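Local coordinates for periplasmic solute binding protein (Candidatus liberibacter, PDB 4CL2) that probably captures manganese or zinc ions in the periplasm and hands them to a membrane transporter for uptake into the cell, at residues A[168-172]-A[173-177]; A[223-226]-A[227-230]. One frame throughout, in Å; residues are numbered along the deposited sequence.

Contact 1: residues A[168-172]-A[173-177]; sequences FVTSE and GCLVY. With MN (manganese (II) ion), chain L.
The backbone carbonyl of Glu172 is gripped twice: Thr170 OG1 donates to Glu172 O over 2.6 Å, and Cys174 N closes a weak bond to the same atom at 2.8 Å, the inverse gamma turn centred on Gly173. With chi1 at 56°, the Thr170 hydroxyl sits between its own backbone N and carbonyl carbon, where it reaches this carbonyl and also takes a hydrogen bond from a water. That water accepts from Leu175 N, at the N-cap position, at 2.8 Å, so threonine ties the strand end to the helix start. Its methyl serves the apolar side: Thr170 CG2 presses on Leu175 CD1 at a tight 3.5 Å, the two side chains crossing at a slant, and the same leucine methyl touches Phe168 CB at 4.0 Å. Cys174 packs beside the Glu172 carboxylate, its CB 3.8 Å from Glu172 OE1. Glu172 itself runs out extended, CG anti to the backbone N (chi1 -166°), and grips manganese unevenly, OE2 at 2.3 Å and OE1 at 2.7 Å; Asn193 N also donates to OE2. Gly173, lacking a side chain, suits the tight turn. This is the strand-to-helix turn of a beta-alpha-beta unit, whose loop supplies Glu172 to the manganese site alongside His106 and Asp247.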
loop_
_atom_site.group_PDB
_atom_site.type_symbol
_atom_site.label_atom_id
_atom_site.label_comp_id
_atom_site.label_asym_id
_atom_site.label_seq_id
_atom_site.Cartn_x
_atom_site.Cartn_y
_atom_site.Cartn_z
ATOM N N PHE A 168 12.451 -6.809 -8.607
ATOM C CA PHE A 168 12.155 -6.142 -7.318
ATOM C C PHE A 168 12.127 -7.314 -6.321
ATOM O O PHE A 168 11.233 -8.158 -6.436
ATOM C CB PHE A 168 10.815 -5.465 -7.265
ATOM C CG PHE A 168 10.707 -4.222 -8.082
ATOM C CD1 PHE A 168 11.829 -3.463 -8.413
ATOM C CD2 PHE A 168 9.459 -3.811 -8.524
ATOM C CE1 PHE A 168 11.654 -2.312 -9.176
ATOM C CE2 PHE A 168 9.312 -2.661 -9.281
ATOM C CZ PHE A 168 10.421 -1.924 -9.597
ATOM N N VAL A 169 13.104 -7.379 -5.430
ATOM C CA VAL A 169 13.225 -8.507 -4.443
ATOM C C VAL A 169 13.113 -8.005 -2.997
ATOM O O VAL A 169 13.847 -7.152 -2.563
ATOM C CB VAL A 169 14.535 -9.270 -4.611
ATOM C CG1 VAL A 169 14.626 -10.486 -3.666
ATOM C CG2 VAL A 169 14.663 -9.721 -6.063
ATOM N N THR A 170 12.112 -8.499 -2.324
ATOM C CA THR A 170 11.724 -7.947 -1.039
ATOM C C THR A 170 11.497 -9.109 -0.083
ATOM O O THR A 170 11.667 -10.277 -0.456
ATOM C CB THR A 170 10.459 -7.117 -1.099
ATOM O OG1 THR A 170 9.436 -7.930 -1.645
ATOM C CG2 THR A 170 10.631 -5.882 -1.949
ATOM N N SER A 171 11.135 -8.777 1.151
ATOM C CA SER A 171 10.929 -9.820 2.155
ATOM C C SER A 171 9.443 -10.236 2.033
ATOM O O SER A 171 9.176 -11.392 1.662
ATOM C CB SER A 171 11.275 -9.261 3.573
ATOM O OG SER A 171 12.689 -9.022 3.611
ATOM N N GLU A 172 8.552 -9.385 2.448
ATOM C CA GLU A 172 7.124 -9.551 2.135
ATOM C C GLU A 172 6.868 -9.297 0.654
ATOM O O GLU A 172 7.579 -8.520 0.026
ATOM C CB GLU A 172 6.281 -8.550 2.939
ATOM C CG GLU A 172 4.794 -8.881 2.925
ATOM C CD GLU A 172 3.928 -7.779 3.525
ATOM O OE1 GLU A 172 4.211 -6.602 3.359
ATOM O OE2 GLU A 172 2.913 -8.059 4.101
ATOM N N GLY A 173 5.843 -9.953 0.081
ATOM C CA GLY A 173 5.481 -9.688 -1.356
ATOM C C GLY A 173 4.747 -8.376 -1.531
ATOM O O GLY A 173 3.612 -8.321 -2.059
ATOM N N CYS A 174 5.387 -7.287 -1.150
ATOM C CA CYS A 174 4.746 -5.998 -1.087
ATOM C C CYS A 174 4.825 -5.210 -2.395
ATOM O O CYS A 174 4.218 -4.172 -2.471
ATOM C CB CYS A 174 5.390 -5.174 0.044
ATOM S SG CYS A 174 7.169 -4.997 -0.068
ATOM N N LEU A 175 5.634 -5.654 -3.342
ATOM C CA LEU A 175 5.869 -4.844 -4.573
ATOM C C LEU A 175 5.311 -5.495 -5.800
ATOM O O LEU A 175 5.629 -5.048 -6.943
ATOM C CB LEU A 175 7.365 -4.517 -4.836
ATOM C CG LEU A 175 8.049 -3.699 -3.742
ATOM C CD1 LEU A 175 9.505 -3.424 -4.095
ATOM C CD2 LEU A 175 7.322 -2.419 -3.376
ATOM N N VAL A 176 4.458 -6.508 -5.662
ATOM C CA VAL A 176 4.003 -7.236 -6.844
ATOM C C VAL A 176 3.198 -6.325 -7.788
ATOM O O VAL A 176 3.310 -6.490 -9.023
ATOM C CB VAL A 176 3.240 -8.504 -6.531
ATOM C CG1 VAL A 176 4.147 -9.456 -5.757
ATOM C CG2 VAL A 176 1.958 -8.232 -5.737
ATOM N N TYR A 177 2.401 -5.426 -7.234
ATOM C CA TYR A 177 1.695 -4.437 -8.068
ATOM C C TYR A 177 2.592 -3.381 -8.701
ATOM O O TYR A 177 2.334 -2.963 -9.873
ATOM C CB TYR A 177 0.556 -3.803 -7.317
ATOM C CG TYR A 177 -0.544 -4.785 -6.931
ATOM C CD1 TYR A 177 -0.479 -5.517 -5.715
ATOM C CD2 TYR A 177 -1.643 -5.005 -7.752
ATOM C CE1 TYR A 177 -1.479 -6.420 -5.364
ATOM C CE2 TYR A 177 -2.633 -5.893 -7.404
ATOM C CZ TYR A 177 -2.564 -6.608 -6.188
ATOM O OH TYR A 177 -3.571 -7.496 -5.889
HETATM MN MN MN L . 1.616 -6.186 4.162
HETATM O O HOH W 1 7.232 -7.927 -3.732
#

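Contact 2: residues A[223-226]-A[227-230]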
loop_
_atom_site.group_PDB
_atom_site.type_symbol
_atom_site.label_atom_id
_atom_site.label_comp_id
_atom_site.label_asym_id
_atom_site.label_seq_id
_atom_site.Cartn_x
_atom_site.Cartn_y
_atom_site.Cartn_z
ATOM N N THR A 223 7.849 -2.693 8.788
ATOM C CA THR A 223 7.129 -3.462 9.830
ATOM C C THR A 223 7.554 -4.895 9.984
ATOM O O THR A 223 6.881 -5.634 10.685
ATOM C CB THR A 223 5.629 -3.379 9.625
ATOM O OG1 THR A 223 5.212 -4.078 8.438
ATOM C CG2 THR A 223 5.233 -1.923 9.487
ATOM N N ASN A 224 8.648 -5.305 9.363
ATOM C CA ASN A 224 9.147 -6.657 9.566
ATOM C C ASN A 224 10.606 -6.686 9.879
ATOM O O ASN A 224 11.227 -5.648 9.969
ATOM C CB ASN A 224 8.722 -7.577 8.402
ATOM C CG ASN A 224 9.258 -7.139 7.065
ATOM O OD1 ASN A 224 10.362 -6.597 6.959
ATOM N ND2 ASN A 224 8.500 -7.423 6.019
ATOM N N SER A 225 11.135 -7.864 10.236
ATOM C CA SER A 225 12.524 -8.030 10.495
ATOM C C SER A 225 13.388 -7.986 9.252
ATOM O O SER A 225 13.011 -8.497 8.181
ATOM C CB SER A 225 12.768 -9.385 11.234
ATOM O OG SER A 225 14.135 -9.603 11.448
ATOM N N ASP A 226 14.585 -7.414 9.417
ATOM C CA ASP A 226 15.610 -7.450 8.385
ATOM C C ASP A 226 16.435 -8.709 8.339
ATOM O O ASP A 226 17.275 -8.854 7.477
ATOM C CB ASP A 226 16.529 -6.210 8.427
ATOM C CG ASP A 226 17.410 -6.128 9.659
ATOM O OD1 ASP A 226 17.464 -7.057 10.495
ATOM O OD2 ASP A 226 18.161 -5.139 9.748
ATOM N N GLN A 227 16.244 -9.604 9.296
ATOM C CA GLN A 227 17.155 -10.740 9.404
ATOM C C GLN A 227 17.023 -11.717 8.215
ATOM O O GLN A 227 18.024 -12.154 7.653
ATOM C CB GLN A 227 17.017 -11.424 10.789
ATOM C CG GLN A 227 17.415 -10.493 11.932
ATOM C CD GLN A 227 17.725 -11.234 13.238
ATOM O OE1 GLN A 227 18.646 -12.060 13.294
ATOM N NE2 GLN A 227 16.958 -10.951 14.285
ATOM N N PRO A 228 15.799 -12.048 7.823
ATOM C CA PRO A 228 15.700 -12.915 6.658
ATOM C C PRO A 228 16.361 -12.358 5.378
ATOM O O PRO A 228 17.103 -13.087 4.754
ATOM C CB PRO A 228 14.184 -13.091 6.508
ATOM C CG PRO A 228 13.675 -12.974 7.918
ATOM C CD PRO A 228 14.482 -11.820 8.427
ATOM N N ALA A 229 16.144 -11.082 5.082
ATOM C CA ALA A 229 16.726 -10.484 3.901
ATOM C C ALA A 229 18.223 -10.501 3.985
ATOM O O ALA A 229 18.927 -10.797 3.007
ATOM C CB ALA A 229 16.173 -9.055 3.689
ATOM N N LYS A 230 18.748 -10.188 5.160
ATOM C CA LYS A 230 20.184 -10.218 5.312
ATOM C C LYS A 230 20.772 -11.609 5.127
ATOM O O LYS A 230 21.839 -11.802 4.525
ATOM C CB LYS A 230 20.588 -9.602 6.638
ATOM C CG LYS A 230 20.325 -8.095 6.674
ATOM C CD LYS A 230 20.711 -7.500 8.038
ATOM C CE LYS A 230 20.808 -5.978 7.981
ATOM N NZ LYS A 230 21.138 -5.394 9.313
HETATM O O HOH W 2 13.774 -9.660 5.958
HETATM O O HOH W 3 20.084 -7.298 11.433
#
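Lys230 reaches back one helical turn to Asp226, and its chain can be followed outward atom by atom. CB lies beside the backbone carbonyl of Asp226, and CG comes closer, 3.2 Å from Asp226 O; CD is about equally far from that carbonyl oxygen and from OD2. CE then approaches OD2, and NZ ends 3.0 Å from Asp226 OD2 in a salt bridge. The chain, extended beyond CG, has the length to span the turn. Its ammonium meets OD2 from above the carboxylate plane, 52° out of it. A water bridges the other oxygen, donating to Asp226 OD1 and accepting from Lys230 NZ, so both carboxylate oxygens are linked to the lysine.

The backbones are joined as well: Lys230 N donates to Asp226 O at 3.1 Å, with an N-H...O angle of 162°. One residue earlier, Ser225 caps the turn. Its OG, anti to the backbone N at chi1 177°, accepts from Gln227 N at 3.0 Å in a nearly straight bond, and a short hydroxyl suits this place beside the chain. Pro228, which has no N-H to give, fits the first turn of a helix, where its CD rests 3.6 Å from Ser225 O. That carbonyl takes a water which in turn accepts from Ala229 N, while the small Ala229 side chain faces Ile218 and Tyr240. Serine thus meets an amide of the helix start, and the aspartate charge, near that same end, would probably interact favourably with the helix dipole as well as with the lysine.

The two contacts follow one another along the chain, contact 1 closing before contact 2 opens, and their centres lie 13 Å apart. Each stands where the chain enters a helix: contact 1 between strand 167-170 and helix 176-182, contact 2 in the loop between strand 217-221 and helix 227-236. They touch directly, Ser171 OG lying 3.5 Å from Ala229 CB. Strand 217-221 also joins them: Glu221 accepts from the backbone N-H groups of Ser171 and Glu172 and from the Asn224 side chain. Contact 1 carries a manganese ligand, whereas contact 2 lies nearer the surface, with the side chain of Ser225 about 14 Å from the ion, and borders the loop that holds that ligand.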